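Local atomic coordinates of hypothetical protein PA3499 (Pseudomonas aeruginosa, PDB entry 2IG8), a protein that is of unknown function but belongs to the YjgF-like (L-PSP) family of small alpha-beta proteins, here assembled from three chains. Residues A53-L58 against I94-E100; N77-L81 against P109-L113. All coordinates share one frame; numbering follows the deposited sequence.

Contact 1 of 2, residues A53-L58 against I94-E100; sequences AHAQAL and IGRARQE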
loop_
_atom_site.group_PDB
_atom_site.type_symbol
_atom_site.label_atom_id
_atom_site.label_comp_id
_atom_site.label_asym_id
_atom_site.label_seq_id
_atom_site.Cartn_x
_atom_site.Cartn_y
_atom_site.Cartn_z
ATOM N N ALA B 53 15.318 11.122 -11.892
ATOM C CA ALA B 53 14.072 10.471 -11.453
ATOM C C ALA B 53 13.277 9.887 -12.619
ATOM O O ALA B 53 12.719 8.802 -12.506
ATOM C CB ALA B 53 13.193 11.455 -10.668
ATOM N N HIS B 54 13.223 10.625 -13.734
ATOM C CA HIS B 54 12.552 10.177 -14.931
ATOM C C HIS B 54 13.208 8.887 -15.461
ATOM O O HIS B 54 12.511 7.923 -15.738
ATOM C CB HIS B 54 12.626 11.282 -15.965
ATOM C CG HIS B 54 11.973 10.975 -17.270
ATOM N ND1 HIS B 54 11.928 11.895 -18.289
ATOM C CD2 HIS B 54 11.258 9.912 -17.706
ATOM C CE1 HIS B 54 11.275 11.378 -19.320
ATOM N NE2 HIS B 54 10.893 10.164 -19.002
ATOM N N ALA B 55 14.534 8.894 -15.599
ATOM C CA ALA B 55 15.253 7.708 -16.059
ATOM C C ALA B 55 15.053 6.506 -15.094
ATOM O O ALA B 55 14.796 5.357 -15.548
ATOM C CB ALA B 55 16.760 8.009 -16.315
ATOM N N GLN B 56 15.144 6.760 -13.790
ATOM C CA GLN B 56 14.940 5.715 -12.815
ATOM C C GLN B 56 13.514 5.154 -12.912
ATOM O O GLN B 56 13.327 3.940 -12.860
ATOM C CB GLN B 56 15.237 6.177 -11.394
ATOM C CG GLN B 56 16.738 6.442 -11.098
ATOM C CD GLN B 56 17.079 6.532 -9.636
ATOM O OE1 GLN B 56 16.432 5.908 -8.795
ATOM N NE2 GLN B 56 18.164 7.286 -9.316
ATOM N N ALA B 57 12.522 6.028 -13.030
ATOM C CA ALA B 57 11.130 5.554 -13.063
ATOM C C ALA B 57 10.906 4.660 -14.288
ATOM O O ALA B 57 10.251 3.638 -14.197
ATOM C CB ALA B 57 10.150 6.714 -13.032
ATOM N N LEU B 58 11.518 5.005 -15.403
ATOM C CA LEU B 58 11.432 4.165 -16.603
ATOM C C LEU B 58 12.103 2.793 -16.456
ATOM O O LEU B 58 11.593 1.786 -16.971
ATOM C CB LEU B 58 11.998 4.894 -17.818
ATOM C CG LEU B 58 11.172 6.021 -18.462
ATOM C CD1 LEU B 58 11.973 6.710 -19.558
ATOM C CD2 LEU B 58 9.843 5.500 -18.972
ATOM N N ILE B 94 8.205 11.482 -12.581
ATOM C CA ILE B 94 7.475 10.224 -12.590
ATOM C C ILE B 94 6.283 10.328 -13.578
ATOM O O ILE B 94 6.033 9.403 -14.379
ATOM C CB ILE B 94 7.038 9.810 -11.141
ATOM C CG1 ILE B 94 8.161 9.130 -10.339
ATOM C CG2 ILE B 94 5.957 8.785 -11.214
ATOM C CD1 ILE B 94 9.534 9.634 -10.346
ATOM N N GLY B 95 5.570 11.447 -13.558
ATOM C CA GLY B 95 4.513 11.697 -14.562
ATOM C C GLY B 95 4.980 11.531 -16.013
ATOM O O GLY B 95 4.349 10.827 -16.815
ATOM N N ARG B 96 6.130 12.107 -16.332
ATOM C CA ARG B 96 6.689 12.022 -17.666
ATOM C C ARG B 96 7.001 10.588 -18.041
ATOM O O ARG B 96 6.667 10.178 -19.124
ATOM C CB ARG B 96 7.983 12.803 -17.754
ATOM C CG ARG B 96 7.815 14.221 -18.127
ATOM C CD ARG B 96 9.176 14.867 -18.330
ATOM N NE ARG B 96 9.060 16.294 -18.667
ATOM C CZ ARG B 96 8.717 17.256 -17.812
ATOM N NH1 ARG B 96 8.399 16.990 -16.519
ATOM N NH2 ARG B 96 8.687 18.494 -18.265
ATOM N N ALA B 97 7.598 9.845 -17.105
ATOM C CA ALA B 97 7.895 8.419 -17.283
ATOM C C ALA B 97 6.625 7.614 -17.606
ATOM O O ALA B 97 6.587 6.824 -18.552
ATOM C CB ALA B 97 8.578 7.851 -16.060
ATOM N N ARG B 98 5.568 7.864 -16.832
ATOM C CA ARG B 98 4.303 7.220 -17.070
ATOM C C ARG B 98 3.701 7.566 -18.431
ATOM O O ARG B 98 3.183 6.666 -19.128
ATOM C CB ARG B 98 3.330 7.529 -15.947
ATOM C CG ARG B 98 3.652 6.751 -14.693
ATOM C CD ARG B 98 2.524 6.830 -13.689
ATOM N NE ARG B 98 2.421 8.149 -13.082
ATOM C CZ ARG B 98 1.953 8.390 -11.857
ATOM N NH1 ARG B 98 1.929 9.636 -11.407
ATOM N NH2 ARG B 98 1.505 7.412 -11.084
ATOM N N GLN B 99 3.770 8.825 -18.835
ATOM C CA GLN B 99 3.223 9.197 -20.149
ATOM C C GLN B 99 3.938 8.406 -21.243
ATOM O O GLN B 99 3.317 7.927 -22.191
ATOM C CB GLN B 99 3.348 10.693 -20.413
ATOM C CG GLN B 99 2.404 11.528 -19.528
ATOM C CD GLN B 99 0.953 11.498 -19.964
ATOM O OE1 GLN B 99 0.606 10.997 -21.028
ATOM N NE2 GLN B 99 0.085 12.036 -19.118
ATOM N N GLU B 100 5.250 8.234 -21.103
ATOM C CA GLU B 100 6.007 7.523 -22.128
ATOM C C GLU B 100 5.758 6.024 -22.096
ATOM O O GLU B 100 5.541 5.414 -23.132
ATOM C CB GLU B 100 7.504 7.871 -22.018
ATOM C CG GLU B 100 7.742 9.322 -22.314
ATOM C CD GLU B 100 9.171 9.815 -22.029
ATOM O OE1 GLU B 100 9.982 9.074 -21.421
ATOM O OE2 GLU B 100 9.434 10.982 -22.400
#

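Contact 2 of 2, residues N77-L81 against P109-L113; sequences NLYKL and PASTL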
loop_
_atom_site.group_PDB
_atom_site.type_symbol
_atom_site.label_atom_id
_atom_site.label_comp_id
_atom_site.label_asym_id
_atom_site.label_seq_id
_atom_site.Cartn_x
_atom_site.Cartn_y
_atom_site.Cartn_z
ATOM N N ASN B 77 -2.346 -4.834 -17.955
ATOM C CA ASN B 77 -2.761 -5.563 -16.756
ATOM C C ASN B 77 -2.624 -4.759 -15.458
ATOM O O ASN B 77 -3.226 -5.107 -14.453
ATOM C CB ASN B 77 -1.929 -6.839 -16.600
ATOM C CG ASN B 77 -2.174 -7.863 -17.696
ATOM O OD1 ASN B 77 -3.235 -7.905 -18.345
ATOM N ND2 ASN B 77 -1.197 -8.721 -17.885
ATOM N N LEU B 78 -1.804 -3.706 -15.486
ATOM C CA LEU B 78 -1.550 -2.861 -14.320
ATOM C C LEU B 78 -2.790 -2.026 -13.995
ATOM O O LEU B 78 -3.352 -1.404 -14.901
ATOM C CB LEU B 78 -0.365 -1.934 -14.594
ATOM C CG LEU B 78 1.000 -2.618 -14.713
ATOM C CD1 LEU B 78 2.027 -1.742 -15.395
ATOM C CD2 LEU B 78 1.469 -3.037 -13.313
ATOM N N TYR B 79 -3.225 -2.045 -12.737
ATOM C CA TYR B 79 -4.355 -1.221 -12.302
ATOM C C TYR B 79 -4.019 -0.262 -11.156
ATOM O O TYR B 79 -4.791 0.629 -10.867
ATOM C CB TYR B 79 -5.565 -2.099 -11.945
ATOM C CG TYR B 79 -5.382 -3.029 -10.777
ATOM C CD1 TYR B 79 -5.577 -2.585 -9.476
ATOM C CD2 TYR B 79 -5.004 -4.353 -10.965
ATOM C CE1 TYR B 79 -5.414 -3.441 -8.391
ATOM C CE2 TYR B 79 -4.814 -5.212 -9.877
ATOM C CZ TYR B 79 -5.028 -4.748 -8.601
ATOM O OH TYR B 79 -4.875 -5.590 -7.519
ATOM N N LYS B 80 -2.857 -0.405 -10.524
ATOM C CA LYS B 80 -2.455 0.551 -9.479
ATOM C C LYS B 80 -0.935 0.608 -9.404
ATOM O O LYS B 80 -0.264 -0.423 -9.542
ATOM C CB LYS B 80 -3.056 0.198 -8.111
ATOM C CG LYS B 80 -2.648 1.175 -6.986
ATOM C CD LYS B 80 -3.284 0.889 -5.604
ATOM C CE LYS B 80 -4.537 1.688 -5.350
ATOM N NZ LYS B 80 -5.121 1.498 -3.963
ATOM N N LEU B 81 -0.408 1.813 -9.215
ATOM C CA LEU B 81 1.021 2.032 -8.999
ATOM C C LEU B 81 1.184 2.932 -7.782
ATOM O O LEU B 81 0.773 4.106 -7.807
ATOM C CB LEU B 81 1.644 2.714 -10.212
ATOM C CG LEU B 81 1.555 2.012 -11.554
ATOM C CD1 LEU B 81 2.023 2.934 -12.710
ATOM C CD2 LEU B 81 2.348 0.755 -11.543
ATOM N N PRO B 109 -3.239 3.476 -14.744
ATOM C CA PRO B 109 -3.531 2.917 -13.431
ATOM C C PRO B 109 -3.845 3.985 -12.374
ATOM O O PRO B 109 -3.394 5.127 -12.482
ATOM C CB PRO B 109 -2.229 2.206 -13.053
ATOM C CG PRO B 109 -1.556 1.916 -14.340
ATOM C CD PRO B 109 -1.899 3.064 -15.228
ATOM N N ALA B 110 -4.563 3.592 -11.330
ATOM C CA ALA B 110 -4.689 4.434 -10.147
ATOM C C ALA B 110 -3.292 4.583 -9.528
ATOM O O ALA B 110 -2.391 3.810 -9.828
ATOM C CB ALA B 110 -5.660 3.816 -9.140
ATOM N N SER B 111 -3.108 5.622 -8.718
ATOM C CA SER B 111 -1.794 5.892 -8.121
ATOM C C SER B 111 -1.857 6.657 -6.829
ATOM O O SER B 111 -2.757 7.466 -6.616
ATOM C CB SER B 111 -0.943 6.683 -9.092
ATOM O OG SER B 111 0.383 6.841 -8.578
ATOM N N THR B 112 -0.900 6.371 -5.958
ATOM C CA THR B 112 -0.588 7.221 -4.825
ATOM C C THR B 112 0.912 7.460 -4.867
ATOM O O THR B 112 1.678 6.521 -5.064
ATOM C CB THR B 112 -0.971 6.551 -3.500
ATOM O OG1 THR B 112 -2.378 6.284 -3.518
ATOM C CG2 THR B 112 -0.633 7.473 -2.297
ATOM N N LEU B 113 1.325 8.708 -4.693
ATOM C CA LEU B 113 2.751 9.080 -4.773
ATOM C C LEU B 113 3.055 9.903 -3.529
ATOM O O LEU B 113 2.394 10.917 -3.290
ATOM C CB LEU B 113 2.996 9.917 -6.035
ATOM C CG LEU B 113 4.461 10.208 -6.441
ATOM C CD1 LEU B 113 4.580 10.528 -7.924
ATOM C CD2 LEU B 113 4.966 11.371 -5.583
#

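Contact 1 of 2, residues A53-L58 against I94-E100
His54 NE2 gives its hydrogen to Glu100 OE1 at 2.8 Å, a His-carboxylate hydrogen bond in which the acceptor lies close to the imidazole plane. The carboxylate is turned differently: OE1 is met from above its own plane, and the two flat groups stand 45° apart. With CG anti to the backbone N (chi1 -180°), the His54 ring leans across to helix 91-101, where the aliphatic root of Arg96 lies over one face. Arg96 CB sits 4.0 Å from the ring centroid, a CH-pi contact, while the chain runs on extended and carries the guanidinium away. Helices 53-70 and 91-101 are the pair that lies side by side against the sheet of this YjgF-like fold, and small residues let them pack closely, the axes of 53-58 and 94-100 approaching to 8.1 Å and crossing at -43°. Ala57 CB touches Ala97 CB at 3.6 Å. Deeper toward the sheet, Ile94 CD1 reaches Ala57 CB at 4.0 Å and lies beside Ala53, and the Ile94 side chain also packs on Val83 and Val126 of the strands. At the outer edge Leu58 splits its methyls: CD2 rests 3.5 Å from Ala97 O, and CD1 meets Glu100 OE1 at 3.6 Å.

Contact 2 of 2, residues N77-L81 against P109-L113
Lys80 runs beside Ala110 on the neighbouring parallel strand, and its side chain can be followed outward over that partner. CB lies 4.1 Å from Ala110 O and CG 3.9 Å from the same oxygen. The chain then bends at chi3 (-95°), which brings CE to 4.5 Å from Ala110 CB, on the same face of the sheet. NZ goes beyond the strand pair, making a salt bridge with Asp129 and a cation-pi contact with Trp131, both of the second subunit.

Beneath this chain the backbones are tied in parallel register. Ala110 N donates to Tyr79 O at 3.0 Å, and Ala110 O accepts from Leu81 N at 2.9 Å. Leu81 O is gripped by Ser111 OG, at 2.9 Å and nearly along the C=O axis, with a weak second bond from Thr112 N. On the Leu81 face, Pro109 sets its ring against the adjoining strand: CB is 3.6 Å from Tyr79 C, and CG lies 4.1 Å from Leu81 CD1.

On the far side of strand 78-85, Tyr79 and Lys80 both face Trp131 of the same chain in a classic beta bulge. Strands 78-85 and 110-115, joined through helix 91-101, form the beta-alpha-beta crossover of this YjgF-like fold.

Contacts 1 and 2 have centres about 14 Å apart and share one beta-alpha-beta unit: helix 91-101, which packs on helix 53-70 in contact 1, connects the two strands paired in contact 2. They meet directly on the helix side of the sheet. Arg98 NH2 lies 2.8 Å from Ser111 OG, a probable but weak hydrogen bond, so the hydroxyl that holds Leu81 O also faces the helix. Arg98 CD packs 4.0 Å from Leu81 CD1, and Ile94 CG2 lies 4.0 Å from Leu113 CD1. Both contacts adjoin the second subunit, contact 1 through Arg98 against its Trp20 and contact 2 through Ser111 N bonded to its Ser33 OG.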